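Local coordinates for glycosylation Associate Protein 3 (Streptococcus agalactiae serotype V, PDB 6OYC) that probably takes part, within the Gap123 complex, in the glycosylation and accessory Sec-dependent secretion of bacterial surface glycoproteins, at residues Leu166-Lys171 with Asn234-Tyr239; Lys210-Ala215 with Lys242-Ile247; Ile251-Ala256 with Thr282-Pro287; Ile260-Leu265 with Ile274-Val279. All coordinates share one frame; numbering follows the deposited sequence.

Interaction 1 (Leu166-Lys171 with Asn234-Tyr239)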
loop_
_atom_site.group_PDB
_atom_site.type_symbol
_atom_site.label_atom_id
_atom_site.label_comp_id
_atom_site.label_asym_id
_atom_site.label_seq_id
_atom_site.Cartn_x
_atom_site.Cartn_y
_atom_site.Cartn_z
ATOM N N LEU C 166 -2.043 0.782 21.008
ATOM C CA LEU C 166 -1.803 1.488 19.757
ATOM C C LEU C 166 -2.105 0.535 18.608
ATOM O O LEU C 166 -1.418 -0.476 18.442
ATOM C CB LEU C 166 -0.355 1.965 19.697
ATOM C CG LEU C 166 -0.115 3.420 19.333
ATOM C CD1 LEU C 166 -0.966 4.326 20.225
ATOM C CD2 LEU C 166 1.357 3.740 19.480
ATOM N N LEU C 167 -3.131 0.841 17.827
ATOM C CA LEU C 167 -3.488 0.028 16.667
ATOM C C LEU C 167 -2.888 0.660 15.415
ATOM O O LEU C 167 -3.316 1.738 14.984
ATOM C CB LEU C 167 -4.999 -0.119 16.514
ATOM C CG LEU C 167 -5.319 -0.995 15.302
ATOM C CD1 LEU C 167 -4.739 -2.380 15.523
ATOM C CD2 LEU C 167 -6.809 -1.081 15.047
ATOM N N LEU C 168 -1.912 -0.023 14.831
ATOM C CA LEU C 168 -1.266 0.434 13.605
ATOM C C LEU C 168 -2.191 0.107 12.436
ATOM O O LEU C 168 -2.431 -1.067 12.137
ATOM C CB LEU C 168 0.098 -0.234 13.452
ATOM C CG LEU C 168 1.373 0.470 13.944
ATOM C CD1 LEU C 168 1.167 1.140 15.284
ATOM C CD2 LEU C 168 2.561 -0.496 14.009
ATOM N N VAL C 169 -2.727 1.134 11.786
ATOM C CA VAL C 169 -3.720 0.969 10.733
ATOM C C VAL C 169 -3.004 1.085 9.389
ATOM O O VAL C 169 -2.299 2.072 9.138
ATOM C CB VAL C 169 -4.845 2.013 10.862
ATOM C CG1 VAL C 169 -5.815 1.906 9.704
ATOM C CG2 VAL C 169 -5.571 1.860 12.202
ATOM N N GLU C 170 -3.153 0.064 8.535
ATOM C CA GLU C 170 -2.555 0.101 7.206
ATOM C C GLU C 170 -3.016 1.357 6.481
ATOM O O GLU C 170 -4.181 1.757 6.583
ATOM C CB GLU C 170 -2.935 -1.148 6.393
ATOM C CG GLU C 170 -2.535 -2.498 6.996
ATOM C CD GLU C 170 -1.022 -2.677 7.145
ATOM O OE1 GLU C 170 -0.598 -3.360 8.101
ATOM O OE2 GLU C 170 -0.250 -2.141 6.314
ATOM N N LYS C 171 -2.079 1.993 5.773
ATOM C CA LYS C 171 -2.346 3.287 5.157
ATOM C C LYS C 171 -3.566 3.223 4.251
ATOM O O LYS C 171 -4.440 4.095 4.300
ATOM C CB LYS C 171 -1.118 3.762 4.375
ATOM C CG LYS C 171 -1.265 5.145 3.742
ATOM C CD LYS C 171 -1.264 5.030 2.227
ATOM C CE LYS C 171 -1.487 6.380 1.551
ATOM N NZ LYS C 171 -1.837 6.219 0.103
ATOM N N ASN C 234 2.591 -5.093 10.886
ATOM C CA ASN C 234 3.328 -6.161 11.554
ATOM C C ASN C 234 4.824 -5.893 11.493
ATOM O O ASN C 234 5.545 -6.117 12.466
ATOM C CB ASN C 234 3.017 -7.522 10.919
ATOM C CG ASN C 234 1.583 -7.976 11.136
ATOM O OD1 ASN C 234 0.972 -7.689 12.154
ATOM N ND2 ASN C 234 1.049 -8.705 10.169
ATOM N N PHE C 235 5.304 -5.408 10.348
ATOM C CA PHE C 235 6.723 -5.100 10.206
ATOM C C PHE C 235 7.121 -3.943 11.114
ATOM O O PHE C 235 8.104 -4.034 11.856
ATOM C CB PHE C 235 7.029 -4.776 8.749
ATOM C CG PHE C 235 8.489 -4.689 8.433
ATOM C CD1 PHE C 235 9.372 -5.652 8.890
ATOM C CD2 PHE C 235 8.975 -3.660 7.640
ATOM C CE1 PHE C 235 10.724 -5.574 8.588
ATOM C CE2 PHE C 235 10.321 -3.582 7.322
ATOM C CZ PHE C 235 11.197 -4.537 7.808
ATOM N N ALA C 236 6.365 -2.843 11.063
ATOM C CA ALA C 236 6.620 -1.723 11.959
ATOM C C ALA C 236 6.567 -2.148 13.425
ATOM O O ALA C 236 7.443 -1.771 14.216
ATOM C CB ALA C 236 5.620 -0.599 11.688
ATOM N N ALA C 237 5.552 -2.933 13.804
ATOM C CA ALA C 237 5.439 -3.379 15.192
ATOM C C ALA C 237 6.688 -4.131 15.639
ATOM O O ALA C 237 7.148 -3.956 16.772
ATOM C CB ALA C 237 4.198 -4.253 15.374
ATOM N N LEU C 238 7.254 -4.970 14.769
ATOM C CA LEU C 238 8.493 -5.654 15.123
ATOM C C LEU C 238 9.608 -4.650 15.370
ATOM O O LEU C 238 10.434 -4.833 16.272
ATOM C CB LEU C 238 8.904 -6.628 14.016
ATOM C CG LEU C 238 8.059 -7.880 13.782
ATOM C CD1 LEU C 238 8.466 -8.505 12.460
ATOM C CD2 LEU C 238 8.209 -8.877 14.925
ATOM N N TYR C 239 9.645 -3.583 14.568
ATOM C CA TYR C 239 10.708 -2.593 14.669
ATOM C C TYR C 239 10.581 -1.788 15.958
ATOM O O TYR C 239 11.568 -1.569 16.672
ATOM C CB TYR C 239 10.667 -1.672 13.450
ATOM C CG TYR C 239 11.501 -0.425 13.606
ATOM C CD1 TYR C 239 12.843 -0.410 13.231
ATOM C CD2 TYR C 239 10.950 0.736 14.128
ATOM C CE1 TYR C 239 13.612 0.736 13.368
ATOM C CE2 TYR C 239 11.708 1.879 14.277
ATOM C CZ TYR C 239 13.040 1.877 13.896
ATOM O OH TYR C 239 13.788 3.028 14.042
#
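L168 of strand 163-168 reaches A236 and A237 on helix 231-243 with a single methyl. Its CB points at the helix but stops short of touching it, and L168 CG is still 4.9 Å from A236 CB. From there the two branches part. CD1 turns aside and meets neither alanine, whereas L168 CD2 carries the contact, lying 3.8 Å from A236 CB. L168 CD2 also sits 3.9 Å from A237 N and 4.3 Å from A237 CB, lodged against the helix wall beside the link between the two residues. The first torsion of L168 (chi1 -95°) lies well off a staggered value; together with chi2 it brings CD2 forward. The small alanine side chains allow strand and helix to approach to 7.9 Å between the CA atoms of L168 and A237. Beyond the strand, E170 OE1 bonds G233 N near the start of the helix. This is helix-on-sheet packing of a parallel alpha/beta domain: the strand lies between strands 191-193 and 223-227, while helix 231-243, the crossover from strand 223-227 to 248-251, packs against one face of the sheet, resting on I251 and meeting helix 270-281 through F235, L238 and Y239.

Interaction 2 (Lys210-Ala215 with Lys242-Ile247)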
loop_
_atom_site.group_PDB
_atom_site.type_symbol
_atom_site.label_atom_id
_atom_site.label_comp_id
_atom_site.label_asym_id
_atom_site.label_seq_id
_atom_site.Cartn_x
_atom_site.Cartn_y
_atom_site.Cartn_z
ATOM N N LYS C 210 9.329 8.972 17.654
ATOM C CA LYS C 210 9.458 10.106 18.562
ATOM C C LYS C 210 8.257 10.205 19.501
ATOM O O LYS C 210 8.414 10.501 20.692
ATOM C CB LYS C 210 9.635 11.394 17.751
ATOM C CG LYS C 210 10.261 12.554 18.512
ATOM C CD LYS C 210 9.186 13.454 19.107
ATOM C CE LYS C 210 9.782 14.662 19.822
ATOM N NZ LYS C 210 10.205 15.714 18.861
ATOM N N GLY C 211 7.050 9.955 18.988
ATOM C CA GLY C 211 5.870 10.022 19.838
ATOM C C GLY C 211 5.860 8.958 20.925
ATOM O O GLY C 211 5.453 9.220 22.061
ATOM N N LEU C 212 6.298 7.743 20.587
ATOM C CA LEU C 212 6.408 6.673 21.574
ATOM C C LEU C 212 7.477 6.983 22.615
ATOM O O LEU C 212 7.308 6.671 23.801
ATOM C CB LEU C 212 6.745 5.356 20.879
ATOM C CG LEU C 212 5.650 4.656 20.083
ATOM C CD1 LEU C 212 6.272 3.688 19.067
ATOM C CD2 LEU C 212 4.675 3.954 21.035
ATOM N N GLU C 213 8.605 7.545 22.177
ATOM C CA GLU C 213 9.672 7.898 23.106
ATOM C C GLU C 213 9.186 8.918 24.130
ATOM O O GLU C 213 9.409 8.754 25.338
ATOM C CB GLU C 213 10.863 8.447 22.330
ATOM C CG GLU C 213 12.184 7.813 22.642
ATOM C CD GLU C 213 13.325 8.591 22.013
ATOM O OE1 GLU C 213 13.288 8.817 20.777
ATOM O OE2 GLU C 213 14.248 8.988 22.757
ATOM N N ASP C 214 8.520 9.981 23.654
ATOM C CA ASP C 214 7.948 10.981 24.548
ATOM C C ASP C 214 6.956 10.350 25.516
ATOM O O ASP C 214 6.996 10.610 26.725
ATOM C CB ASP C 214 7.254 12.079 23.744
ATOM C CG ASP C 214 8.200 12.880 22.887
ATOM O OD1 ASP C 214 9.432 12.726 23.021
ATOM O OD2 ASP C 214 7.700 13.668 22.056
ATOM N N ALA C 215 6.040 9.530 24.995
ATOM C CA ALA C 215 5.068 8.869 25.857
ATOM C C ALA C 215 5.759 8.097 26.974
ATOM O O ALA C 215 5.336 8.157 28.135
ATOM C CB ALA C 215 4.181 7.943 25.027
ATOM N N LYS C 242 11.777 -3.763 18.905
ATOM C CA LYS C 242 13.210 -3.888 19.090
ATOM C C LYS C 242 13.806 -2.600 19.647
ATOM O O LYS C 242 14.751 -2.647 20.443
ATOM C CB LYS C 242 13.865 -4.293 17.774
ATOM C CG LYS C 242 15.329 -3.954 17.654
ATOM C CD LYS C 242 16.216 -5.094 18.117
ATOM C CE LYS C 242 17.706 -4.752 17.869
ATOM N NZ LYS C 242 18.658 -5.859 18.233
ATOM N N LYS C 243 13.247 -1.452 19.274
ATOM C CA LYS C 243 13.721 -0.183 19.805
ATOM C C LYS C 243 13.248 0.079 21.232
ATOM O O LYS C 243 13.918 0.829 21.945
ATOM C CB LYS C 243 13.276 0.968 18.897
ATOM C CG LYS C 243 14.050 1.064 17.601
ATOM C CD LYS C 243 15.522 1.382 17.870
ATOM C CE LYS C 243 15.940 2.707 17.241
ATOM N NZ LYS C 243 16.880 3.478 18.111
ATOM N N PHE C 244 12.126 -0.510 21.666
ATOM C CA PHE C 244 11.526 -0.226 22.975
ATOM C C PHE C 244 11.161 -1.513 23.702
ATOM O O PHE C 244 10.008 -1.955 23.659
ATOM C CB PHE C 244 10.283 0.653 22.847
ATOM C CG PHE C 244 10.508 1.943 22.097
ATOM C CD1 PHE C 244 11.234 2.976 22.663
ATOM C CD2 PHE C 244 9.966 2.130 20.830
ATOM C CE1 PHE C 244 11.431 4.172 21.977
ATOM C CE2 PHE C 244 10.162 3.325 20.133
ATOM C CZ PHE C 244 10.898 4.345 20.709
ATOM N N PRO C 245 12.112 -2.118 24.417
ATOM C CA PRO C 245 11.799 -3.327 25.202
ATOM C C PRO C 245 10.632 -3.173 26.168
ATOM O O PRO C 245 10.085 -4.188 26.612
ATOM C CB PRO C 245 13.104 -3.594 25.962
ATOM C CG PRO C 245 14.158 -2.977 25.125
ATOM C CD PRO C 245 13.546 -1.777 24.461
ATOM N N ARG C 246 10.237 -1.946 26.518
ATOM C CA ARG C 246 9.130 -1.769 27.452
ATOM C C ARG C 246 7.774 -2.049 26.816
ATOM O O ARG C 246 6.818 -2.356 27.534
ATOM C CB ARG C 246 9.138 -0.347 28.012
ATOM C CG ARG C 246 10.331 -0.006 28.894
ATOM C CD ARG C 246 9.874 0.364 30.314
ATOM N NE ARG C 246 8.578 1.044 30.336
ATOM C CZ ARG C 246 8.427 2.366 30.242
ATOM N NH1 ARG C 246 9.502 3.136 30.117
ATOM N NH2 ARG C 246 7.209 2.920 30.278
ATOM N N ILE C 247 7.655 -1.953 25.495
ATOM C CA ILE C 247 6.363 -2.180 24.858
ATOM C C ILE C 247 6.238 -3.646 24.442
ATOM O O ILE C 247 7.223 -4.382 24.323
ATOM C CB ILE C 247 6.148 -1.232 23.659
ATOM C CG1 ILE C 247 7.044 -1.627 22.495
ATOM C CG2 ILE C 247 6.446 0.209 24.040
ATOM C CD1 ILE C 247 6.350 -1.511 21.184
#
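F244 O accepts a bond of 3.0 Å from I247 N, closing the type I turn that follows helix 231-243; the F244 ring packs against L212 and E213 of helix 206-218. F244 is the first residue to leave the helical conformation, and its CB is directed at the other helix. With CG beside the backbone N and anti to the carbonyl carbon (chi1 -55°), the ring extends across the gap and is met along its far rim by two neighbouring residues. E213 comes in at the edge, near the ring plane: its CG methylene lies 3.8 Å from F244 CE1, and the side chain crosses the phenylalanine at about a right angle. The acidic residue thus contributes its aliphatic part here. L212 approaches obliquely on the other flank, placing both CB and CD1 4.0 Å from F244 CE2. On one face of the ring, K243 CB stands 4.0 Å above the plane, offset toward the rim. The two helices flank strand 223-227 in the sequence and lie on the same side of the parallel sheet, whose strand order matches that of the parallel core of alpha/beta hydrolases. The turn leads straight into strand 248-251, completing a beta-alpha-beta unit with strand 223-227. Under the aromatic contact, L212 and I247 both rest on I224 of that strand and on Y240. E209, before L212 and E213 on helix 206-218, and L216, after them, also touch F244, and R246 O is bonded by K223 NZ.

Interaction 3 (Ile251-Ala256 with Thr282-Pro287)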
loop_
_atom_site.group_PDB
_atom_site.type_symbol
_atom_site.label_atom_id
_atom_site.label_comp_id
_atom_site.label_asym_id
_atom_site.label_seq_id
_atom_site.Cartn_x
_atom_site.Cartn_y
_atom_site.Cartn_z
ATOM N N ILE C 251 1.285 -9.072 16.757
ATOM C CA ILE C 251 1.205 -9.226 15.310
ATOM C C ILE C 251 0.499 -10.535 14.987
ATOM O O ILE C 251 0.565 -11.499 15.755
ATOM C CB ILE C 251 2.600 -9.197 14.648
ATOM C CG1 ILE C 251 3.427 -10.416 15.082
ATOM C CG2 ILE C 251 3.309 -7.898 14.958
ATOM C CD1 ILE C 251 4.653 -10.625 14.251
ATOM N N ASN C 252 -0.177 -10.570 13.837
ATOM C CA ASN C 252 -0.868 -11.775 13.390
ATOM C C ASN C 252 -0.118 -12.538 12.295
ATOM O O ASN C 252 -0.718 -13.395 11.637
ATOM C CB ASN C 252 -2.287 -11.431 12.921
ATOM C CG ASN C 252 -2.300 -10.548 11.694
ATOM O OD1 ASN C 252 -1.251 -10.189 11.157
ATOM N ND2 ASN C 252 -3.499 -10.194 11.232
ATOM N N ASP C 253 1.164 -12.226 12.066
ATOM C CA ASP C 253 2.029 -13.011 11.187
ATOM C C ASP C 253 1.612 -12.937 9.712
ATOM O O ASP C 253 1.885 -13.853 8.938
ATOM C CB ASP C 253 2.102 -14.475 11.645
ATOM C CG ASP C 253 2.640 -14.627 13.075
ATOM O OD1 ASP C 253 3.606 -13.926 13.438
ATOM O OD2 ASP C 253 2.097 -15.448 13.838
ATOM N N CYS C 254 0.949 -11.867 9.295
ATOM C CA CYS C 254 0.670 -11.640 7.883
ATOM C C CYS C 254 1.776 -10.765 7.307
ATOM O O CYS C 254 1.921 -9.597 7.699
ATOM C CB CYS C 254 -0.695 -10.982 7.691
ATOM S SG CYS C 254 -2.050 -12.079 8.100
ATOM N N PHE C 255 2.548 -11.327 6.378
ATOM C CA PHE C 255 3.767 -10.702 5.901
ATOM C C PHE C 255 3.906 -10.863 4.392
ATOM O O PHE C 255 3.463 -11.855 3.809
ATOM C CB PHE C 255 4.995 -11.312 6.588
ATOM C CG PHE C 255 5.186 -10.870 8.019
ATOM C CD1 PHE C 255 5.380 -9.525 8.329
ATOM C CD2 PHE C 255 5.203 -11.805 9.048
ATOM C CE1 PHE C 255 5.582 -9.123 9.635
ATOM C CE2 PHE C 255 5.392 -11.415 10.362
ATOM C CZ PHE C 255 5.582 -10.071 10.663
ATOM N N ALA C 256 4.530 -9.878 3.770
ATOM C CA ALA C 256 5.147 -10.048 2.464
ATOM C C ALA C 256 6.586 -10.487 2.656
ATOM O O ALA C 256 7.104 -10.449 3.770
ATOM C CB ALA C 256 5.066 -8.741 1.685
ATOM N N THR C 282 14.464 -12.333 14.021
ATOM C CA THR C 282 14.118 -12.654 15.408
ATOM C C THR C 282 12.619 -12.541 15.676
ATOM O O THR C 282 12.191 -12.596 16.840
ATOM C CB THR C 282 14.901 -11.759 16.386
ATOM O OG1 THR C 282 14.672 -10.375 16.086
ATOM C CG2 THR C 282 16.400 -12.033 16.288
ATOM N N ARG C 283 11.808 -12.403 14.620
ATOM C CA ARG C 283 10.377 -12.181 14.802
ATOM C C ARG C 283 9.703 -13.332 15.537
ATOM O O ARG C 283 8.640 -13.138 16.131
ATOM C CB ARG C 283 9.695 -11.970 13.455
ATOM C CG ARG C 283 9.526 -13.245 12.622
ATOM C CD ARG C 283 9.305 -12.888 11.158
ATOM N NE ARG C 283 9.165 -14.046 10.268
ATOM C CZ ARG C 283 10.161 -14.534 9.541
ATOM N NH1 ARG C 283 11.366 -13.979 9.611
ATOM N NH2 ARG C 283 9.960 -15.570 8.741
ATOM N N GLU C 284 10.268 -14.534 15.489
ATOM C CA GLU C 284 9.660 -15.660 16.182
ATOM C C GLU C 284 10.302 -15.911 17.537
ATOM O O GLU C 284 9.810 -16.757 18.289
ATOM C CB GLU C 284 9.724 -16.939 15.324
ATOM C CG GLU C 284 8.763 -16.983 14.099
ATOM C CD GLU C 284 7.284 -16.774 14.451
ATOM O OE1 GLU C 284 6.651 -15.855 13.874
ATOM O OE2 GLU C 284 6.742 -17.526 15.297
ATOM N N THR C 285 11.373 -15.178 17.875
ATOM C CA THR C 285 12.104 -15.395 19.118
ATOM C C THR C 285 12.156 -14.190 20.052
ATOM O O THR C 285 12.361 -14.388 21.253
ATOM C CB THR C 285 13.543 -15.848 18.822
ATOM O OG1 THR C 285 14.205 -14.859 18.022
ATOM C CG2 THR C 285 13.532 -17.173 18.081
ATOM N N SER C 286 11.972 -12.966 19.552
ATOM C CA SER C 286 11.993 -11.786 20.412
ATOM C C SER C 286 10.923 -11.889 21.496
ATOM O O SER C 286 9.740 -12.074 21.179
ATOM C CB SER C 286 11.778 -10.513 19.595
ATOM O OG SER C 286 12.891 -10.269 18.756
ATOM N N PRO C 287 11.288 -11.736 22.773
ATOM C CA PRO C 287 10.321 -11.984 23.862
ATOM C C PRO C 287 9.215 -10.950 23.995
ATOM O O PRO C 287 8.179 -11.278 24.590
ATOM C CB PRO C 287 11.201 -11.998 25.118
ATOM C CG PRO C 287 12.397 -11.150 24.741
ATOM C CD PRO C 287 12.638 -11.428 23.274
HETATM O O HOH W 1 4.025 -17.421 15.007
#
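R283 brings its CD methylene obliquely to the F255 ring, while E284, the next residue, faces D253 across a bridging water. The first pair belongs to the more closely packed part of the contact, because W280 joins it. R283 CD lies 4.3 Å from F255 CE2, and the arginine chain runs extended beyond CG, so that its guanidinium passes the phenylalanine and reaches W280. There NH1 bonds the W280 carbonyl and the guanidinium forms a cation-pi contact with the indole. W280 also meets F255 edge-to-face, so arginine, phenylalanine and tryptophan pack as one group. Segment 251-256 runs out of the inner strand 248-251 into a loop, and the loop 282-287 joins helix 270-281 to strand 289-291, the outermost of the parallel sheet. This second loop is held by T282 O, which accepts S286 N at 2.7 Å, T285 N at 2.9 Å and the hydroxyl T285 OG1 at 3.3 Å, this last donor standing 37° out of the carbonyl plane. E284 lies on the looser, solvent side, although the D253 carboxylate it faces is buried. Bent at chi2 (-56°), the glutamate brings E284 OE1 to 3.6 Å from D253 OD1, a meeting of like charges with the carboxylate planes 59° apart. A water bridges the pair, donating to D253 OD2 at 3.0 Å and to E284 OE2 at 2.7 Å, which probably eases the repulsion. D253 OD1 is also hydrogen-bonded to H291 ND1 of strand 289-291, a strand that E284 touches as well.

Interaction 4 (Ile260-Leu265 with Ile274-Val279)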
loop_
_atom_site.group_PDB
_atom_site.type_symbol
_atom_site.label_atom_id
_atom_site.label_comp_id
_atom_site.label_asym_id
_atom_site.label_seq_id
_atom_site.Cartn_x
_atom_site.Cartn_y
_atom_site.Cartn_z
ATOM N N ILE C 260 10.271 -7.415 -0.131
ATOM C CA ILE C 260 9.109 -6.650 -0.563
ATOM C C ILE C 260 8.686 -5.664 0.522
ATOM O O ILE C 260 8.295 -4.531 0.224
ATOM C CB ILE C 260 7.970 -7.598 -0.979
ATOM C CG1 ILE C 260 8.384 -8.354 -2.254
ATOM C CG2 ILE C 260 6.638 -6.828 -1.123
ATOM C CD1 ILE C 260 7.364 -9.335 -2.806
ATOM N N LEU C 261 8.781 -6.060 1.796
ATOM C CA LEU C 261 8.446 -5.133 2.877
ATOM C C LEU C 261 9.288 -3.865 2.805
ATOM O O LEU C 261 8.782 -2.764 3.034
ATOM C CB LEU C 261 8.628 -5.815 4.233
ATOM C CG LEU C 261 7.650 -6.951 4.524
ATOM C CD1 LEU C 261 8.018 -7.684 5.806
ATOM C CD2 LEU C 261 6.205 -6.444 4.554
ATOM N N LEU C 262 10.572 -4.000 2.463
ATOM C CA LEU C 262 11.457 -2.842 2.427
ATOM C C LEU C 262 11.037 -1.824 1.375
ATOM O O LEU C 262 11.353 -0.639 1.510
ATOM C CB LEU C 262 12.892 -3.287 2.168
ATOM C CG LEU C 262 13.537 -4.154 3.244
ATOM C CD1 LEU C 262 15.012 -4.430 2.916
ATOM C CD2 LEU C 262 13.389 -3.516 4.621
ATOM N N LYS C 263 10.332 -2.250 0.323
ATOM C CA LYS C 263 9.984 -1.309 -0.739
ATOM C C LYS C 263 9.098 -0.167 -0.251
ATOM O O LYS C 263 8.970 0.835 -0.959
ATOM C CB LYS C 263 9.311 -2.047 -1.899
ATOM C CG LYS C 263 10.204 -3.100 -2.536
ATOM C CD LYS C 263 9.576 -3.699 -3.779
ATOM C CE LYS C 263 10.613 -4.470 -4.572
ATOM N NZ LYS C 263 10.069 -4.931 -5.874
ATOM N N SER C 264 8.502 -0.277 0.938
ATOM C CA SER C 264 7.809 0.871 1.508
ATOM C C SER C 264 8.749 1.866 2.191
ATOM O O SER C 264 8.287 2.938 2.597
ATOM C CB SER C 264 6.732 0.405 2.495
ATOM O OG SER C 264 5.679 -0.279 1.822
ATOM N N LEU C 265 10.039 1.557 2.331
ATOM C CA LEU C 265 11.048 2.521 2.786
ATOM C C LEU C 265 12.184 2.606 1.767
ATOM O O LEU C 265 13.318 2.196 2.048
ATOM C CB LEU C 265 11.609 2.138 4.157
ATOM C CG LEU C 265 10.717 1.773 5.339
ATOM C CD1 LEU C 265 11.398 0.705 6.182
ATOM C CD2 LEU C 265 10.445 3.014 6.172
ATOM N N ILE C 274 20.478 -3.823 7.204
ATOM C CA ILE C 274 20.914 -4.957 8.011
ATOM C C ILE C 274 20.277 -4.891 9.394
ATOM O O ILE C 274 20.047 -5.927 10.030
ATOM C CB ILE C 274 22.454 -5.015 8.078
ATOM C CG1 ILE C 274 23.050 -5.128 6.665
ATOM C CG2 ILE C 274 22.918 -6.198 8.922
ATOM C CD1 ILE C 274 23.982 -4.024 6.270
ATOM N N PHE C 275 19.962 -3.687 9.878
ATOM C CA PHE C 275 19.273 -3.590 11.161
ATOM C C PHE C 275 17.879 -4.194 11.071
ATOM O O PHE C 275 17.445 -4.926 11.969
ATOM C CB PHE C 275 19.194 -2.137 11.623
ATOM C CG PHE C 275 18.426 -1.960 12.903
ATOM C CD1 PHE C 275 17.077 -1.652 12.883
ATOM C CD2 PHE C 275 19.051 -2.108 14.129
ATOM C CE1 PHE C 275 16.360 -1.496 14.075
ATOM C CE2 PHE C 275 18.345 -1.948 15.318
ATOM C CZ PHE C 275 16.997 -1.643 15.289
ATOM N N LEU C 276 17.161 -3.899 9.988
ATOM C CA LEU C 276 15.807 -4.426 9.857
ATOM C C LEU C 276 15.809 -5.931 9.603
ATOM O O LEU C 276 14.884 -6.624 10.035
ATOM C CB LEU C 276 15.057 -3.681 8.753
ATOM C CG LEU C 276 14.737 -2.213 9.065
ATOM C CD1 LEU C 276 14.222 -1.475 7.825
ATOM C CD2 LEU C 276 13.733 -2.123 10.201
ATOM N N ARG C 277 16.839 -6.456 8.926
ATOM C CA ARG C 277 16.943 -7.900 8.736
ATOM C C ARG C 277 17.097 -8.613 10.070
ATOM O O ARG C 277 16.587 -9.730 10.242
ATOM C CB ARG C 277 18.104 -8.239 7.791
ATOM C CG ARG C 277 18.264 -9.749 7.477
ATOM C CD ARG C 277 17.325 -10.225 6.358
ATOM N NE ARG C 277 16.941 -11.635 6.498
ATOM C CZ ARG C 277 16.316 -12.345 5.555
ATOM N NH1 ARG C 277 16.002 -11.780 4.397
ATOM N NH2 ARG C 277 15.999 -13.623 5.763
ATOM N N GLU C 278 17.766 -7.973 11.034
ATOM C CA GLU C 278 17.886 -8.550 12.369
ATOM C C GLU C 278 16.525 -8.610 13.055
ATOM O O GLU C 278 16.125 -9.657 13.575
ATOM C CB GLU C 278 18.888 -7.738 13.197
ATOM C CG GLU C 278 19.325 -8.408 14.503
ATOM C CD GLU C 278 18.405 -8.092 15.682
ATOM O OE1 GLU C 278 18.501 -8.787 16.715
ATOM O OE2 GLU C 278 17.591 -7.146 15.581
ATOM N N VAL C 279 15.815 -7.482 13.083
ATOM C CA VAL C 279 14.414 -7.415 13.476
ATOM C C VAL C 279 13.642 -8.570 12.839
ATOM O O VAL C 279 12.902 -9.292 13.520
ATOM C CB VAL C 279 13.821 -6.046 13.077
ATOM C CG1 VAL C 279 12.301 -6.019 13.237
ATOM C CG2 VAL C 279 14.493 -4.909 13.872
#
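L262 and L276 are the closest pair of backbones here, 8.8 Å between CA atoms, and a type I turn from L262 to L265, closed by L265 N to L262 O at 2.7 Å, brings a second leucine round to the same partner. The contact consists purely of methyl groups. L276, whose CB points at the other segment, offers one branch: its CD1 lies 3.9 Å from L262 CD2 and equally 3.9 Å from L265 CD1. L262 CD2 and L265 CD1 are themselves 4.9 Å apart, and the L276 methyl settles between them. The approaches differ. L262 and L276 slide past each other in opposite directions, whereas L265 comes in obliquely. In L262 the CG is beside the backbone N and anti to the carbonyl carbon (chi1 -64°), which lets CD2 come nearer although its CB is not directed at helix 270-281. L265, at the turn's end, already has CB directed at L276. The other methyl of L276, CD2, is left to the Y239 ring of helix 231-243. A glycerol, probably from the crystallisation liquor, is bound about 5 Å from the L276 side chain. The contact joins the end region of helix 258-262 and its turn to the long helix 270-281, both in the connection that links strand 248-251 to strand 289-291 along the chain. Helix 270-281 lies against helix 231-243 through F275 on Y239 and V279 on L238. L265 touches S202 in a loop, L276 touches L268, and L261 packs on W280.

Interaction 1 is the fully buried contact of the four; interactions 2, 3 and 4 are only partly buried. Helix 231-243 is shared by interactions 1 and 2, and L166 CD2 touches L212 CD2 between them. Helix 270-281 carries interaction 4, and its side chains meet helix 231-243 too, with K242 NZ and E278 OE2 forming a salt bridge between 2 and 4. Interaction 4 is nested within the loop closed by interaction 3, while N234 links interactions 1 and 3 by ND2 bonds to N252 OD1 and C254 O. Chemistry follows position: methyl packing in 1 and 4, an aromatic rim in 2, and in 3 an arginine-aromatic patch beside a water-bridged pair of carboxylates.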